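Putative vitamin-B12 independent methionine synthase family protein (Listeria monocytogenes, PDB 1YPX) probably transfers a methyl group from a methylated folate to homocysteine to make methionine, on a zinc-dependent, TIM-barrel-like catalytic domain that works without cobalamin. Local coordinates at residues 15-25 / 38-49. Residues are numbered along the deposited sequence; the frame is centred on the assembly and turned at random.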
loop_
_atom_site.group_PDB
_atom_site.type_symbol
_atom_site.label_atom_id
_atom_site.label_comp_id
_atom_site.label_asym_id
_atom_site.label_seq_id
_atom_site.Cartn_x
_atom_site.Cartn_y
_atom_site.Cartn_z
ATOM N N ILE A 15 5.168 -6.865 -6.880
ATOM C CA ILE A 15 5.952 -8.057 -7.176
ATOM C C ILE A 15 6.881 -7.750 -8.360
ATOM O O ILE A 15 6.575 -6.900 -9.203
ATOM C CB ILE A 15 5.020 -9.266 -7.540
ATOM C CG1 ILE A 15 4.347 -9.832 -6.278
ATOM C CG2 ILE A 15 5.798 -10.338 -8.277
ATOM C CD1 ILE A 15 5.330 -10.317 -5.206
ATOM N N LEU A 16 8.018 -8.440 -8.411
ATOM C CA LEU A 16 9.013 -8.275 -9.478
ATOM C C LEU A 16 8.448 -8.512 -10.871
ATOM O O LEU A 16 7.821 -9.540 -11.122
ATOM C CB LEU A 16 10.157 -9.259 -9.261
ATOM C CG LEU A 16 11.449 -8.796 -8.606
ATOM C CD1 LEU A 16 11.189 -7.958 -7.353
ATOM C CD2 LEU A 16 12.244 -10.035 -8.270
ATOM N N ARG A 17 8.707 -7.593 -11.789
ATOM C CA ARG A 17 8.213 -7.739 -13.159
ATOM C C ARG A 17 8.909 -8.897 -13.885
ATOM O O ARG A 17 10.135 -8.967 -13.916
ATOM C CB ARG A 17 8.427 -6.441 -13.962
ATOM C CG ARG A 17 7.896 -5.157 -13.300
ATOM C CD ARG A 17 8.795 -4.705 -12.136
ATOM N NE ARG A 17 9.972 -5.575 -12.012
ATOM C CZ ARG A 17 10.893 -5.487 -11.060
ATOM N NH1 ARG A 17 10.799 -4.551 -10.124
ATOM N NH2 ARG A 17 11.898 -6.355 -11.036
ATOM N N THR A 18 8.130 -9.806 -14.465
ATOM C CA THR A 18 8.713 -10.930 -15.194
ATOM C C THR A 18 9.208 -10.463 -16.552
ATOM O O THR A 18 9.036 -9.298 -16.923
ATOM C CB THR A 18 7.694 -12.050 -15.434
ATOM O OG1 THR A 18 6.550 -11.518 -16.111
ATOM C CG2 THR A 18 7.265 -12.662 -14.117
ATOM N N LYS A 19 9.825 -11.374 -17.297
ATOM C CA LYS A 19 10.325 -11.032 -18.618
ATOM C C LYS A 19 9.154 -10.864 -19.589
ATOM O O LYS A 19 9.236 -10.095 -20.546
ATOM C CB LYS A 19 11.315 -12.102 -19.116
ATOM C CG LYS A 19 11.798 -11.890 -20.556
ATOM C CD LYS A 19 13.141 -12.572 -20.848
ATOM C CE LYS A 19 14.335 -11.651 -20.562
ATOM N NZ LYS A 19 14.432 -10.482 -21.495
ATOM N N GLY A 20 8.061 -11.576 -19.338
ATOM C CA GLY A 20 6.904 -11.444 -20.204
ATOM C C GLY A 20 6.380 -10.015 -20.158
ATOM O O GLY A 20 6.142 -9.386 -21.190
ATOM N N ILE A 21 6.198 -9.495 -18.951
ATOM C CA ILE A 21 5.720 -8.133 -18.793
ATOM C C ILE A 21 6.822 -7.147 -19.157
ATOM O O ILE A 21 6.549 -6.040 -19.614
ATOM C CB ILE A 21 5.255 -7.866 -17.345
ATOM C CG1 ILE A 21 4.893 -6.383 -17.171
ATOM C CG2 ILE A 21 6.344 -8.250 -16.378
ATOM C CD1 ILE A 21 3.768 -5.894 -18.087
ATOM N N LYS A 22 8.068 -7.558 -18.960
ATOM C CA LYS A 22 9.209 -6.699 -19.261
ATOM C C LYS A 22 9.289 -6.444 -20.766
ATOM O O LYS A 22 9.331 -5.295 -21.217
ATOM C CB LYS A 22 10.499 -7.371 -18.795
ATOM C CG LYS A 22 11.570 -6.412 -18.349
ATOM C CD LYS A 22 11.305 -5.940 -16.934
ATOM C CE LYS A 22 12.371 -4.949 -16.465
ATOM N NZ LYS A 22 13.741 -5.531 -16.466
ATOM N N ASP A 23 9.318 -7.538 -21.526
ATOM C CA ASP A 23 9.389 -7.517 -22.989
ATOM C C ASP A 23 8.207 -6.757 -23.585
ATOM O O ASP A 23 8.374 -5.895 -24.458
ATOM C CB ASP A 23 9.398 -8.956 -23.534
ATOM C CG ASP A 23 10.745 -9.659 -23.350
ATOM O OD1 ASP A 23 10.813 -10.881 -23.612
ATOM O OD2 ASP A 23 11.736 -8.998 -22.958
ATOM N N ALA A 24 7.013 -7.090 -23.107
ATOM C CA ALA A 24 5.792 -6.450 -23.570
ATOM C C ALA A 24 5.851 -4.929 -23.411
ATOM O O ALA A 24 5.731 -4.199 -24.395
ATOM C CB ALA A 24 4.595 -7.015 -22.818
ATOM N N ARG A 25 6.049 -4.445 -22.185
ATOM C CA ARG A 25 6.101 -3.001 -21.951
ATOM C C ARG A 25 7.088 -2.297 -22.876
ATOM O O ARG A 25 6.985 -1.090 -23.099
ATOM C CB ARG A 25 6.453 -2.685 -20.488
ATOM C CG ARG A 25 5.399 -3.135 -19.475
ATOM C CD ARG A 25 5.598 -2.509 -18.088
ATOM N NE ARG A 25 5.372 -1.062 -18.081
ATOM C CZ ARG A 25 4.187 -0.473 -18.247
ATOM N NH1 ARG A 25 4.093 0.850 -18.226
ATOM N NH2 ARG A 25 3.091 -1.197 -18.423
ATOM N N LEU A 38 -1.239 -4.990 -25.247
ATOM C CA LEU A 38 -0.343 -5.141 -24.104
ATOM C C LEU A 38 -1.108 -5.653 -22.887
ATOM O O LEU A 38 -0.538 -6.288 -22.004
ATOM C CB LEU A 38 0.294 -3.787 -23.760
ATOM C CG LEU A 38 0.943 -3.639 -22.379
ATOM C CD1 LEU A 38 2.161 -4.550 -22.306
ATOM C CD2 LEU A 38 1.353 -2.191 -22.133
ATOM N N ARG A 39 -2.403 -5.378 -22.843
ATOM C CA ARG A 39 -3.192 -5.803 -21.703
ATOM C C ARG A 39 -3.296 -7.312 -21.564
ATOM O O ARG A 39 -3.259 -7.847 -20.451
ATOM C CB ARG A 39 -4.587 -5.198 -21.765
ATOM C CG ARG A 39 -5.363 -5.490 -20.509
ATOM C CD ARG A 39 -6.576 -4.607 -20.348
ATOM N NE ARG A 39 -7.224 -4.894 -19.079
ATOM C CZ ARG A 39 -6.978 -4.245 -17.946
ATOM N NH1 ARG A 39 -7.624 -4.591 -16.840
ATOM N NH2 ARG A 39 -6.119 -3.238 -17.925
ATOM N N LYS A 40 -3.429 -7.993 -22.697
ATOM C CA LYS A 40 -3.535 -9.445 -22.699
ATOM C C LYS A 40 -2.338 -10.067 -21.997
ATOM O O LYS A 40 -2.499 -10.815 -21.038
ATOM C CB LYS A 40 -3.638 -9.972 -24.137
ATOM C CG LYS A 40 -5.067 -10.018 -24.705
ATOM C CD LYS A 40 -5.915 -11.059 -23.972
ATOM C CE LYS A 40 -7.330 -11.149 -24.520
ATOM N NZ LYS A 40 -8.227 -12.003 -23.677
ATOM N N ILE A 41 -1.138 -9.761 -22.468
ATOM C CA ILE A 41 0.047 -10.320 -21.844
ATOM C C ILE A 41 0.019 -10.042 -20.337
ATOM O O ILE A 41 0.217 -10.951 -19.525
ATOM C CB ILE A 41 1.330 -9.728 -22.454
ATOM C CG1 ILE A 41 1.346 -9.959 -23.963
ATOM C CG2 ILE A 41 2.553 -10.403 -21.835
ATOM C CD1 ILE A 41 2.199 -8.964 -24.730
ATOM N N GLU A 42 -0.228 -8.782 -19.974
ATOM C CA GLU A 42 -0.307 -8.400 -18.572
ATOM C C GLU A 42 -1.250 -9.372 -17.870
ATOM O O GLU A 42 -0.966 -9.847 -16.776
ATOM C CB GLU A 42 -0.862 -6.982 -18.408
ATOM C CG GLU A 42 -0.035 -5.865 -19.004
ATOM C CD GLU A 42 -0.519 -4.497 -18.540
ATOM O OE1 GLU A 42 -1.755 -4.287 -18.493
ATOM O OE2 GLU A 42 0.333 -3.631 -18.219
ATOM N N ASN A 43 -2.369 -9.661 -18.522
ATOM C CA ASN A 43 -3.364 -10.566 -17.982
ATOM C C ASN A 43 -2.809 -11.957 -17.721
ATOM O O ASN A 43 -3.140 -12.591 -16.717
ATOM C CB ASN A 43 -4.560 -10.652 -18.928
ATOM C CG ASN A 43 -5.557 -9.541 -18.692
ATOM O OD1 ASN A 43 -6.691 -9.593 -19.166
ATOM N ND2 ASN A 43 -5.139 -8.528 -17.947
ATOM N N THR A 44 -1.965 -12.417 -18.638
ATOM C CA THR A 44 -1.319 -13.723 -18.556
ATOM C C THR A 44 -0.290 -13.673 -17.435
ATOM O O THR A 44 -0.242 -14.547 -16.564
ATOM C CB THR A 44 -0.597 -14.049 -19.887
ATOM O OG1 THR A 44 -1.528 -13.924 -20.970
ATOM C CG2 THR A 44 -0.018 -15.461 -19.873
ATOM N N GLU A 45 0.533 -12.634 -17.459
ATOM C CA GLU A 45 1.565 -12.471 -16.448
ATOM C C GLU A 45 0.987 -12.374 -15.050
ATOM O O GLU A 45 1.428 -13.092 -14.157
ATOM C CB GLU A 45 2.410 -11.240 -16.760
ATOM C CG GLU A 45 3.223 -11.412 -18.027
ATOM C CD GLU A 45 3.917 -12.764 -18.091
ATOM O OE1 GLU A 45 4.883 -12.975 -17.318
ATOM O OE2 GLU A 45 3.484 -13.623 -18.903
ATOM N N ILE A 46 0.008 -11.488 -14.866
ATOM C CA ILE A 46 -0.629 -11.314 -13.568
ATOM C C ILE A 46 -1.122 -12.678 -13.097
ATOM O O ILE A 46 -0.821 -13.102 -11.980
ATOM C CB ILE A 46 -1.816 -10.299 -13.642
ATOM C CG1 ILE A 46 -1.277 -8.900 -13.922
ATOM C CG2 ILE A 46 -2.594 -10.267 -12.334
ATOM C CD1 ILE A 46 -2.323 -7.816 -13.899
ATOM N N LYS A 47 -1.856 -13.373 -13.962
ATOM C CA LYS A 47 -2.368 -14.700 -13.619
ATOM C C LYS A 47 -1.246 -15.602 -13.096
ATOM O O LYS A 47 -1.416 -16.335 -12.114
ATOM C CB LYS A 47 -3.040 -15.364 -14.829
ATOM C CG LYS A 47 -4.486 -14.944 -15.049
ATOM C CD LYS A 47 -5.252 -15.984 -15.851
ATOM C CE LYS A 47 -6.704 -15.568 -16.097
ATOM N NZ LYS A 47 -6.827 -14.435 -17.059
ATOM N N TYR A 48 -0.095 -15.541 -13.751
ATOM C CA TYR A 48 1.039 -16.342 -13.333
ATOM C C TYR A 48 1.500 -15.991 -11.910
ATOM O O TYR A 48 1.785 -16.888 -11.112
ATOM C CB TYR A 48 2.183 -16.185 -14.343
ATOM C CG TYR A 48 3.476 -16.774 -13.858
ATOM C CD1 TYR A 48 4.513 -15.943 -13.425
ATOM C CD2 TYR A 48 3.643 -18.157 -13.750
ATOM C CE1 TYR A 48 5.678 -16.464 -12.891
ATOM C CE2 TYR A 48 4.812 -18.691 -13.216
ATOM C CZ TYR A 48 5.824 -17.831 -12.785
ATOM O OH TYR A 48 6.975 -18.334 -12.228
ATOM N N ILE A 49 1.567 -14.699 -11.584
ATOM C CA ILE A 49 1.988 -14.285 -10.235
ATOM C C ILE A 49 0.892 -14.533 -9.186
ATOM O O ILE A 49 1.181 -14.667 -7.994
ATOM C CB ILE A 49 2.428 -12.765 -10.167
ATOM C CG1 ILE A 49 1.230 -11.834 -10.401
ATOM C CG2 ILE A 49 3.533 -12.489 -11.192
ATOM C CD1 ILE A 49 1.550 -10.358 -10.203
HETATM O O HOH W 1 7.024 -14.388 -17.921
#
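The guanidinium of Arg25 turns an edge to Glu42, whose OE2 lies near its plane, 3.7 Å from Arg25 NH2; the two flat groups are nearly coplanar, 19° apart, in a long salt bridge. Glu42 OE1 has its stronger partner in Arg67. Leu38 CD2 stands obliquely to the Arg25 guanidinium, as Thr18 CG2 does to the Tyr48 ring at the other end. Consecutive helices 19-30 and 35-56 form an antiparallel helical hairpin in the TIM-barrel-like catalytic domain, the axes of segments 19-25 and 38-49 approaching to 9.2 Å; Thr18 and Tyr48 also touch helix 347-364. Ala24 CB packs against two methyls, 3.5 Å from Leu38 CD1 and 3.6 Å from Ile41 CD1, while Ile21 CD1 reaches across to Glu42 CG. Thr18, the N-cap residue, donates from OG1 to Glu45 OE1 (2.5 Å), on its anti side, 16° out of the carboxylate plane. Glu45 is bent at chi2 (-46°), which curls its carboxylate over the helix start beside Gly20 CA. A water donates to Glu45 OE1 at 2.6 Å and weakly accepts from Gly20 N. Glu45 thus pins the start of helix 19-30 to its partner, where the helix dipole would probably help stabilise the carboxylate.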